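General Secretion Pathway Protein (Vibrio vulnificus, PDB 4G54) probably binds peptidoglycan through a periplasmic domain that serves the type II secretion system. Local coordinates at residues L34-K39 with M224-F229; T50-P55 with F60-R65; P131-E136 with R198-V203. All blocks are in the same frame, centred on the assembly; numbering follows the deposited sequence.

Interaction 1. Residues L34-K39 with M224-F229; sequences LEELYK and MRYPEF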
loop_
_atom_site.group_PDB
_atom_site.type_symbol
_atom_site.label_atom_id
_atom_site.label_comp_id
_atom_site.label_asym_id
_atom_site.label_seq_id
_atom_site.Cartn_x
_atom_site.Cartn_y
_atom_site.Cartn_z
ATOM N N LEU A 34 -11.486 -0.696 -5.601
ATOM C CA LEU A 34 -10.114 -0.153 -5.864
ATOM C C LEU A 34 -10.183 1.332 -6.197
ATOM O O LEU A 34 -9.277 2.089 -5.784
ATOM C CB LEU A 34 -9.420 -0.861 -7.006
ATOM C CG LEU A 34 -9.011 -2.267 -6.669
ATOM C CD1 LEU A 34 -8.530 -2.868 -7.969
ATOM C CD2 LEU A 34 -7.849 -2.288 -5.592
ATOM N N GLU A 35 -11.283 1.770 -6.832
ATOM C CA GLU A 35 -11.442 3.221 -7.032
ATOM C C GLU A 35 -11.424 3.912 -5.653
ATOM O O GLU A 35 -10.778 4.971 -5.484
ATOM C CB GLU A 35 -12.727 3.551 -7.857
ATOM C CG GLU A 35 -12.792 4.990 -8.188
ATOM C CD GLU A 35 -14.080 5.344 -8.916
ATOM O OE1 GLU A 35 -14.985 4.485 -8.991
ATOM O OE2 GLU A 35 -14.167 6.499 -9.376
ATOM N N GLU A 36 -12.099 3.369 -4.648
ATOM C CA GLU A 36 -12.093 3.954 -3.326
ATOM C C GLU A 36 -10.683 3.881 -2.684
ATOM O O GLU A 36 -10.251 4.820 -2.001
ATOM C CB GLU A 36 -13.148 3.214 -2.452
ATOM C CG GLU A 36 -13.551 4.005 -1.145
ATOM C CD GLU A 36 -14.333 5.269 -1.426
ATOM O OE1 GLU A 36 -14.788 5.501 -2.608
ATOM O OE2 GLU A 36 -14.543 5.995 -0.416
ATOM N N LEU A 37 -10.050 2.713 -2.823
ATOM C CA LEU A 37 -8.716 2.572 -2.192
ATOM C C LEU A 37 -7.726 3.556 -2.780
ATOM O O LEU A 37 -6.936 4.161 -2.046
ATOM C CB LEU A 37 -8.287 1.096 -2.350
ATOM C CG LEU A 37 -6.973 0.737 -1.667
ATOM C CD1 LEU A 37 -7.137 1.015 -0.214
ATOM C CD2 LEU A 37 -6.695 -0.783 -1.900
ATOM N N TYR A 38 -7.812 3.819 -4.089
ATOM C CA TYR A 38 -6.912 4.834 -4.652
ATOM C C TYR A 38 -7.212 6.232 -4.077
ATOM O O TYR A 38 -6.284 7.041 -3.914
ATOM C CB TYR A 38 -7.076 4.945 -6.153
ATOM C CG TYR A 38 -6.203 3.993 -6.963
ATOM C CD1 TYR A 38 -6.734 2.876 -7.566
ATOM C CD2 TYR A 38 -4.798 4.214 -7.105
ATOM C CE1 TYR A 38 -5.866 2.022 -8.418
ATOM C CE2 TYR A 38 -3.992 3.392 -7.810
ATOM C CZ TYR A 38 -4.519 2.334 -8.501
ATOM O OH TYR A 38 -3.689 1.525 -9.237
ATOM N N LYS A 39 -8.452 6.524 -3.744
ATOM C CA LYS A 39 -8.709 7.863 -3.197
ATOM C C LYS A 39 -7.947 8.060 -1.847
ATOM O O LYS A 39 -7.547 9.178 -1.496
ATOM C CB LYS A 39 -10.174 8.028 -2.901
ATOM C CG LYS A 39 -11.064 7.986 -4.078
ATOM C CD LYS A 39 -12.545 8.358 -3.639
ATOM C CE LYS A 39 -13.496 7.829 -4.670
ATOM N NZ LYS A 39 -14.913 8.029 -4.237
ATOM N N MET A 224 -12.136 16.907 7.393
ATOM C CA MET A 224 -12.666 16.311 6.150
ATOM C C MET A 224 -13.354 15.035 6.614
ATOM O O MET A 224 -12.679 14.080 6.929
ATOM C CB MET A 224 -11.457 16.069 5.189
ATOM C CG MET A 224 -11.638 15.358 3.833
ATOM S SD MET A 224 -12.849 16.192 2.811
ATOM C CE MET A 224 -12.089 17.819 2.500
ATOM N N ARG A 225 -14.684 14.986 6.666
ATOM C CA ARG A 225 -15.339 13.777 7.132
ATOM C C ARG A 225 -15.592 12.743 6.006
ATOM O O ARG A 225 -16.200 13.064 4.973
ATOM C CB ARG A 225 -16.654 14.126 7.856
ATOM C CG ARG A 225 -17.198 12.969 8.739
ATOM C CD ARG A 225 -18.223 13.510 9.776
ATOM N NE ARG A 225 -17.642 14.627 10.522
ATOM C CZ ARG A 225 -18.321 15.638 11.076
ATOM N NH1 ARG A 225 -19.652 15.703 10.990
ATOM N NH2 ARG A 225 -17.662 16.595 11.720
ATOM N N TYR A 226 -15.094 11.523 6.203
ATOM C CA TYR A 226 -15.338 10.432 5.268
ATOM C C TYR A 226 -16.874 10.351 5.115
ATOM O O TYR A 226 -17.601 10.423 6.152
ATOM C CB TYR A 226 -14.758 9.145 5.854
ATOM C CG TYR A 226 -14.902 8.033 4.880
ATOM C CD1 TYR A 226 -14.018 7.943 3.803
ATOM C CD2 TYR A 226 -16.022 7.170 4.902
ATOM C CE1 TYR A 226 -14.161 6.995 2.868
ATOM C CE2 TYR A 226 -16.185 6.144 3.938
ATOM C CZ TYR A 226 -15.269 6.110 2.913
ATOM O OH TYR A 226 -15.333 5.157 1.970
ATOM N N PRO A 227 -17.389 10.168 3.871
ATOM C CA PRO A 227 -16.766 9.780 2.604
ATOM C C PRO A 227 -16.294 10.888 1.705
ATOM O O PRO A 227 -15.908 10.618 0.555
ATOM C CB PRO A 227 -17.867 8.971 1.878
ATOM C CG PRO A 227 -19.188 9.658 2.414
ATOM C CD PRO A 227 -18.875 10.021 3.843
ATOM N N GLU A 228 -16.271 12.107 2.237
ATOM C CA GLU A 228 -15.762 13.217 1.472
ATOM C C GLU A 228 -14.231 13.082 1.468
ATOM O O GLU A 228 -13.621 12.747 2.498
ATOM C CB GLU A 228 -16.169 14.615 2.077
ATOM C CG GLU A 228 -17.680 14.844 2.430
ATOM C CD GLU A 228 -18.671 14.587 1.240
ATOM O OE1 GLU A 228 -19.037 15.576 0.529
ATOM O OE2 GLU A 228 -19.083 13.401 1.036
ATOM N N PHE A 229 -13.681 13.385 0.299
ATOM C CA PHE A 229 -12.249 13.538 0.023
ATOM C C PHE A 229 -11.995 14.932 -0.527
ATOM O O PHE A 229 -12.870 15.576 -1.165
ATOM C CB PHE A 229 -11.698 12.457 -0.983
ATOM C CG PHE A 229 -11.565 11.105 -0.375
ATOM C CD1 PHE A 229 -10.430 10.786 0.374
ATOM C CD2 PHE A 229 -12.604 10.219 -0.440
ATOM C CE1 PHE A 229 -10.329 9.564 1.035
ATOM C CE2 PHE A 229 -12.487 8.944 0.165
ATOM C CZ PHE A 229 -11.362 8.644 0.947
HETATM O O HOH W 1 -15.783 8.184 -1.197
#
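E36 and K39, one helical turn apart on helix 30-40, meet Y226 and F229 of the irregular loop 224-229. Polar and apolar contacts lie side by side.

The polar part centres on the E36 carboxylate. Y226 OH donates to E36 OE2 at 2.6 Å. The two side chains approach from opposite directions, with the carboxylate and ring planes 88° apart. The hydroxyl reaches OE2 from above the carboxylate plane, 37° out of it. The bend at the second torsion of E36 (chi2 68°) turns the carboxylate toward the loop. The other oxygen, E36 OE1, forms a salt bridge with K39 NZ at 3.0 Å, met on the syn side but tilted from the plane. Each carboxylate oxygen thus has its own partner, which would limit rotation of the group. The nearby ammonium and hydroxyl probably help to keep E36 ionised. Water 1 adds a bridge: it accepts from K39 NZ and lies 2.6 Å from E36 OE2 and 3.0 Å from P227 O.

The apolar part is a CH-pi contact. K39 CB sits 3.9 Å from the centroid of the F229 ring, almost on the ring normal. K39 CD also touches the ring, 3.7 Å from F229 CD2. The lysine chain therefore lies against the ring with its methylenes, while its NZ serves the carboxylate. Within the loop, P227 CB packs over one face of the Y226 ring, after a cis peptide bond.

The loop comes after helix 193-202 and returns to the domain of GspA, peptidase C39-like sequence. Y226 OH is also bonded to G107 N, in the turn between strands 101-105 and 110-114. On the helix, L34 and L37 pack on L80 of strand 79-85 and on L129 of strand 125-131.

Interaction 2. Residues T50-P55 with F60-R65; sequences TMCEQP and FQCQVR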
loop_
_atom_site.group_PDB
_atom_site.type_symbol
_atom_site.label_atom_id
_atom_site.label_comp_id
_atom_site.label_asym_id
_atom_site.label_seq_id
_atom_site.Cartn_x
_atom_site.Cartn_y
_atom_site.Cartn_z
ATOM N N THR A 50 -8.282 0.395 -12.361
ATOM C CA THR A 50 -8.948 -0.476 -11.416
ATOM C C THR A 50 -9.240 -1.895 -11.897
ATOM O O THR A 50 -9.966 -2.645 -11.222
ATOM C CB THR A 50 -10.279 0.215 -10.957
ATOM O OG1 THR A 50 -11.081 0.478 -12.119
ATOM C CG2 THR A 50 -9.994 1.466 -10.239
ATOM N N MET A 51 -8.691 -2.213 -13.060
ATOM C CA MET A 51 -8.704 -3.626 -13.538
ATOM C C MET A 51 -7.779 -4.576 -12.716
ATOM O O MET A 51 -7.990 -5.794 -12.756
ATOM C CB MET A 51 -8.352 -3.718 -15.009
ATOM C CG MET A 51 -9.383 -3.113 -15.964
ATOM S SD MET A 51 -8.673 -3.034 -17.615
ATOM C CE MET A 51 -9.073 -4.665 -18.323
ATOM N N CYS A 52 -6.774 -4.020 -12.028
ATOM C CA CYS A 52 -5.795 -4.827 -11.272
ATOM C C CYS A 52 -5.203 -5.942 -12.129
ATOM O O CYS A 52 -5.149 -7.094 -11.725
ATOM C CB CYS A 52 -6.504 -5.429 -10.039
ATOM S SG CYS A 52 -5.290 -5.871 -8.721
ATOM N N GLU A 53 -4.729 -5.560 -13.317
ATOM C CA GLU A 53 -4.117 -6.538 -14.211
ATOM C C GLU A 53 -2.725 -6.036 -14.467
ATOM O O GLU A 53 -2.392 -4.866 -14.226
ATOM C CB GLU A 53 -4.913 -6.645 -15.512
ATOM C CG GLU A 53 -6.202 -7.494 -15.293
ATOM C CD GLU A 53 -7.181 -7.504 -16.481
ATOM O OE1 GLU A 53 -6.714 -7.306 -17.627
ATOM O OE2 GLU A 53 -8.420 -7.727 -16.286
ATOM N N GLN A 54 -1.841 -6.962 -14.864
ATOM C CA GLN A 54 -0.476 -6.573 -15.169
ATOM C C GLN A 54 -0.334 -6.522 -16.670
ATOM O O GLN A 54 -0.989 -7.345 -17.362
ATOM C CB GLN A 54 0.523 -7.640 -14.743
ATOM C CG GLN A 54 0.489 -7.949 -13.259
ATOM C CD GLN A 54 0.671 -6.748 -12.352
ATOM O OE1 GLN A 54 1.700 -6.074 -12.371
ATOM N NE2 GLN A 54 -0.289 -6.575 -11.450
ATOM N N PRO A 55 0.499 -5.639 -17.188
ATOM C CA PRO A 55 1.374 -4.698 -16.479
ATOM C C PRO A 55 0.660 -3.493 -15.864
ATOM O O PRO A 55 -0.449 -3.124 -16.312
ATOM C CB PRO A 55 2.354 -4.194 -17.572
ATOM C CG PRO A 55 1.643 -4.438 -18.824
ATOM C CD PRO A 55 0.811 -5.685 -18.634
ATOM N N PHE A 60 1.866 2.438 -9.320
ATOM C CA PHE A 60 1.266 1.564 -8.330
ATOM C C PHE A 60 1.292 0.126 -8.754
ATOM O O PHE A 60 1.099 -0.217 -9.975
ATOM C CB PHE A 60 -0.178 1.978 -7.966
ATOM C CG PHE A 60 -0.295 3.019 -6.902
ATOM C CD1 PHE A 60 0.067 4.307 -7.179
ATOM C CD2 PHE A 60 -0.748 2.689 -5.600
ATOM C CE1 PHE A 60 0.008 5.295 -6.207
ATOM C CE2 PHE A 60 -0.863 3.663 -4.642
ATOM C CZ PHE A 60 -0.451 4.946 -4.879
ATOM N N GLN A 61 1.511 -0.771 -7.797
ATOM C CA GLN A 61 1.326 -2.228 -7.981
ATOM C C GLN A 61 -0.038 -2.574 -7.414
ATOM O O GLN A 61 -0.464 -2.006 -6.403
ATOM C CB GLN A 61 2.335 -2.968 -7.111
ATOM C CG GLN A 61 2.807 -4.301 -7.501
ATOM C CD GLN A 61 3.597 -4.266 -8.795
ATOM O OE1 GLN A 61 4.860 -4.028 -8.871
ATOM N NE2 GLN A 61 2.894 -4.585 -9.812
ATOM N N CYS A 62 -0.702 -3.557 -8.035
ATOM C CA CYS A 62 -2.009 -4.053 -7.570
ATOM C C CYS A 62 -1.870 -5.556 -7.549
ATOM O O CYS A 62 -1.377 -6.136 -8.527
ATOM C CB CYS A 62 -3.108 -3.622 -8.553
ATOM S SG CYS A 62 -4.773 -4.017 -7.797
ATOM N N GLN A 63 -2.177 -6.190 -6.393
ATOM C CA GLN A 63 -2.006 -7.663 -6.296
ATOM C C GLN A 63 -3.146 -8.239 -5.468
ATOM O O GLN A 63 -3.434 -7.704 -4.368
ATOM C CB GLN A 63 -0.601 -7.927 -5.617
ATOM C CG GLN A 63 -0.115 -9.310 -5.494
ATOM C CD GLN A 63 1.198 -9.340 -4.633
ATOM O OE1 GLN A 63 1.182 -8.898 -3.497
ATOM N NE2 GLN A 63 2.285 -9.897 -5.168
ATOM N N VAL A 64 -3.749 -9.344 -5.910
ATOM C CA VAL A 64 -4.730 -10.101 -5.097
ATOM C C VAL A 64 -3.937 -11.145 -4.315
ATOM O O VAL A 64 -2.975 -11.776 -4.851
ATOM C CB VAL A 64 -5.753 -10.754 -6.010
ATOM C CG1 VAL A 64 -6.673 -11.654 -5.182
ATOM C CG2 VAL A 64 -6.652 -9.720 -6.762
ATOM N N ARG A 65 -4.188 -11.281 -3.005
ATOM C CA ARG A 65 -3.415 -12.259 -2.199
ATOM C C ARG A 65 -4.433 -12.889 -1.263
ATOM O O ARG A 65 -5.519 -12.346 -1.047
ATOM C CB ARG A 65 -2.382 -11.539 -1.328
ATOM C CG ARG A 65 -1.036 -11.134 -2.100
ATOM C CD ARG A 65 0.228 -11.152 -1.163
ATOM N NE ARG A 65 0.072 -10.315 0.048
ATOM C CZ ARG A 65 -0.119 -9.006 0.071
ATOM N NH1 ARG A 65 -0.061 -8.318 -1.061
ATOM N NH2 ARG A 65 -0.300 -8.363 1.280
HETATM O O HOH W 2 -2.468 -7.822 -10.442
HETATM O O HOH W 3 0.039 -3.690 -10.986
#
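C52 and C62 bring loop 50-55 to within 5.4 Å, CA to CA, of strand 60-66, and C52 has an uncommon positive phi at the turn of the loop. The contact is a disulfide cross-link on an outermost strand of the antiparallel sheet in the peptidase C39-like GspA domain. It closes a short loop of nine intervening residues.

C52 SG and C62 SG are bonded at 2.1 Å. The disulfide torsion is -101°, so the two CB atoms are turned roughly perpendicular about the S-S bond. In both cysteines SG lies opposite the backbone nitrogen, and both CB atoms point at the partner segment. L34 of helix 30-40 packs against both cysteines.

Beside the disulfide the contact is polar and more open. The Q54 chain bends at its second torsion (chi2 -55°), which brings its amide alongside the strand. Q54 NE2 is 3.1 Å from C62 O. The Q54 and Q61 side chains cross at about a right angle, with their amide planes 40° apart. Farther along the strand, R65 NH1 donates to Q63 OE1 and forms a salt bridge with D128 of the adjacent strand 125-131.

Two waters fill in the link. Water 3 accepts from C62 N and, weakly, from the amides of Q54 and Q61. Water 2 joins both backbones by donating to C52 O and C62 O. It also accepts from Q54 NE2 at 2.7 Å.

Interaction 3. Residues P131-E136 with R198-V203; sequences PMPLRE and RLQHMV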
loop_
_atom_site.group_PDB
_atom_site.type_symbol
_atom_site.label_atom_id
_atom_site.label_comp_id
_atom_site.label_asym_id
_atom_site.label_seq_id
_atom_site.Cartn_x
_atom_site.Cartn_y
_atom_site.Cartn_z
ATOM N N PRO A 131 2.372 2.094 -3.886
ATOM C CA PRO A 131 3.304 2.705 -4.869
ATOM C C PRO A 131 4.633 1.954 -4.984
ATOM O O PRO A 131 5.286 1.596 -3.957
ATOM C CB PRO A 131 3.529 4.125 -4.249
ATOM C CG PRO A 131 3.303 3.954 -2.767
ATOM C CD PRO A 131 2.204 2.877 -2.670
ATOM N N MET A 132 5.078 1.731 -6.208
ATOM C CA MET A 132 6.376 1.023 -6.411
ATOM C C MET A 132 7.069 1.698 -7.555
ATOM O O MET A 132 7.162 1.161 -8.635
ATOM C CB MET A 132 6.129 -0.490 -6.636
ATOM C CG MET A 132 7.539 -1.130 -6.631
ATOM S SD MET A 132 7.181 -2.942 -6.651
ATOM C CE MET A 132 8.866 -3.418 -6.689
ATOM N N PRO A 133 7.665 2.872 -7.328
ATOM C CA PRO A 133 8.398 3.572 -8.381
ATOM C C PRO A 133 9.711 2.943 -8.798
ATOM O O PRO A 133 10.189 3.251 -9.907
ATOM C CB PRO A 133 8.663 4.923 -7.756
ATOM C CG PRO A 133 8.776 4.697 -6.252
ATOM C CD PRO A 133 7.580 3.694 -6.124
ATOM N N LEU A 134 10.258 2.037 -7.950
ATOM C CA LEU A 134 11.568 1.440 -8.245
ATOM C C LEU A 134 11.401 -0.004 -8.642
ATOM O O LEU A 134 11.005 -0.856 -7.804
ATOM C CB LEU A 134 12.552 1.541 -7.069
ATOM C CG LEU A 134 12.666 2.946 -6.506
ATOM C CD1 LEU A 134 13.781 2.957 -5.334
ATOM C CD2 LEU A 134 13.185 3.886 -7.659
ATOM N N ARG A 135 11.568 -0.270 -9.921
ATOM C CA ARG A 135 11.213 -1.607 -10.435
ATOM C C ARG A 135 12.390 -2.232 -11.138
ATOM O O ARG A 135 12.201 -3.271 -11.798
ATOM C CB ARG A 135 10.096 -1.486 -11.507
ATOM C CG ARG A 135 8.817 -0.831 -10.923
ATOM C CD ARG A 135 7.743 -1.752 -10.793
ATOM N NE ARG A 135 6.508 -1.063 -10.374
ATOM C CZ ARG A 135 5.327 -1.349 -10.845
ATOM N NH1 ARG A 135 5.209 -2.295 -11.796
ATOM N NH2 ARG A 135 4.230 -0.710 -10.329
ATOM N N GLU A 136 13.570 -1.603 -11.033
ATOM C CA GLU A 136 14.803 -2.170 -11.606
ATOM C C GLU A 136 15.945 -2.191 -10.591
ATOM O O GLU A 136 16.002 -1.327 -9.668
ATOM C CB GLU A 136 15.266 -1.310 -12.794
ATOM C CG GLU A 136 14.220 -1.417 -13.861
ATOM C CD GLU A 136 14.513 -0.579 -15.102
ATOM O OE1 GLU A 136 15.646 -0.580 -15.617
ATOM O OE2 GLU A 136 13.521 -0.041 -15.680
ATOM N N ARG A 198 10.387 -5.546 -0.856
ATOM C CA ARG A 198 10.061 -5.386 0.550
ATOM C C ARG A 198 10.057 -3.939 0.978
ATOM O O ARG A 198 9.135 -3.535 1.679
ATOM C CB ARG A 198 11.113 -6.146 1.324
ATOM C CG ARG A 198 10.936 -6.164 2.904
ATOM C CD ARG A 198 9.654 -6.964 3.315
ATOM N NE ARG A 198 9.901 -8.385 2.996
ATOM C CZ ARG A 198 10.693 -9.242 3.654
ATOM N NH1 ARG A 198 10.930 -10.488 3.187
ATOM N NH2 ARG A 198 11.331 -8.910 4.770
ATOM N N LEU A 199 11.070 -3.151 0.534
ATOM C CA LEU A 199 11.161 -1.755 0.961
ATOM C C LEU A 199 9.897 -0.982 0.552
ATOM O O LEU A 199 9.293 -0.248 1.371
ATOM C CB LEU A 199 12.392 -1.116 0.269
ATOM C CG LEU A 199 12.543 0.352 0.603
ATOM C CD1 LEU A 199 12.837 0.577 2.124
ATOM C CD2 LEU A 199 13.767 0.812 -0.195
ATOM N N GLN A 200 9.456 -1.205 -0.716
ATOM C CA GLN A 200 8.370 -0.341 -1.186
ATOM C C GLN A 200 7.006 -0.869 -0.758
ATOM O O GLN A 200 6.020 -0.092 -0.667
ATOM C CB GLN A 200 8.445 -0.270 -2.724
ATOM C CG GLN A 200 9.625 0.679 -3.056
ATOM C CD GLN A 200 9.915 0.540 -4.565
ATOM O OE1 GLN A 200 9.564 1.424 -5.327
ATOM N NE2 GLN A 200 10.474 -0.594 -5.003
ATOM N N HIS A 201 6.873 -2.166 -0.403
ATOM C CA HIS A 201 5.602 -2.569 0.185
ATOM C C HIS A 201 5.501 -2.035 1.621
ATOM O O HIS A 201 4.394 -1.758 2.090
ATOM C CB HIS A 201 5.508 -4.105 0.096
ATOM C CG HIS A 201 4.196 -4.629 0.607
ATOM N ND1 HIS A 201 3.046 -4.759 -0.141
ATOM C CD2 HIS A 201 3.889 -5.019 1.874
ATOM C CE1 HIS A 201 2.067 -5.218 0.642
ATOM N NE2 HIS A 201 2.544 -5.355 1.869
ATOM N N MET A 202 6.643 -1.819 2.316
ATOM C CA MET A 202 6.563 -1.358 3.729
ATOM C C MET A 202 6.350 0.137 3.837
ATOM O O MET A 202 5.596 0.615 4.735
ATOM C CB MET A 202 7.913 -1.739 4.405
ATOM C CG MET A 202 8.184 -3.223 4.701
ATOM S SD MET A 202 9.864 -3.329 5.419
ATOM C CE MET A 202 9.628 -2.277 6.873
ATOM N N VAL A 203 7.010 0.926 2.948
ATOM C CA VAL A 203 6.944 2.408 3.135
ATOM C C VAL A 203 6.737 3.079 1.792
ATOM O O VAL A 203 7.057 2.538 0.737
ATOM C CB VAL A 203 8.257 3.023 3.806
ATOM C CG1 VAL A 203 8.430 2.537 5.285
ATOM C CG2 VAL A 203 9.456 2.700 2.984
HETATM O O HOH W 4 6.899 2.957 -2.076
#
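Q200 reaches from helix 193-202 to the backbone of M132, P133 and L134. This is a helix-to-linker contact: the helix belongs largely to the putative peptidoglycan-binding part, and the linker follows strand 125-131 of the sheet domain.

The tight part is the Q200 amide, which pairs with one residue. OE1 accepts from L134 N at 2.8 Å, and NE2 donates to L134 O at 2.9 Å. Both bonds lie in the carbonyl plane on a lone pair, and the second is nearly straight (174°). L134 O lies in the amide plane, so the two bonds fix the rotation of the amide about its CG-CD bond. NE2 also bonds L196 O one turn back on the helix. The extended Q200 chain carries the amide out to the linker. M132 CG crosses it, 3.4 Å from Q200 NE2, and P133 CD lies 3.1 Å from Q200 OE1.

The looser side lies toward the helix end. There P131 O and Q200 O only approach each other, at 3.8 Å, and water links the segments beyond them. Water 4 is 2.8 Å from P131 O and 2.8 Å from V203 O.

Overall arrangement
Helix 30-40 supplies one side of interaction 1 and packs against interaction 2; their centres are 19 Å apart. L34 CD1 touches T50 O at 3.6 Å. Interactions 2 and 3 are closer, 14 Å between centres. Strand 60-66 runs antiparallel to strand 125-131, which leads into the linker of interaction 3. A probable hydrogen bond from R135 NH2 to F60 O joins them. Interactions 1 and 3 do not touch: centres about 23 Å, nearest atoms about 8 Å apart. Along the chain, interaction 2 closes before interaction 3 opens, and both fall between the segments of interaction 1. Interaction 3 joins the helical part to the chain leaving strand 125-131; the chain then returns to pack on the sheet domain at interaction 1.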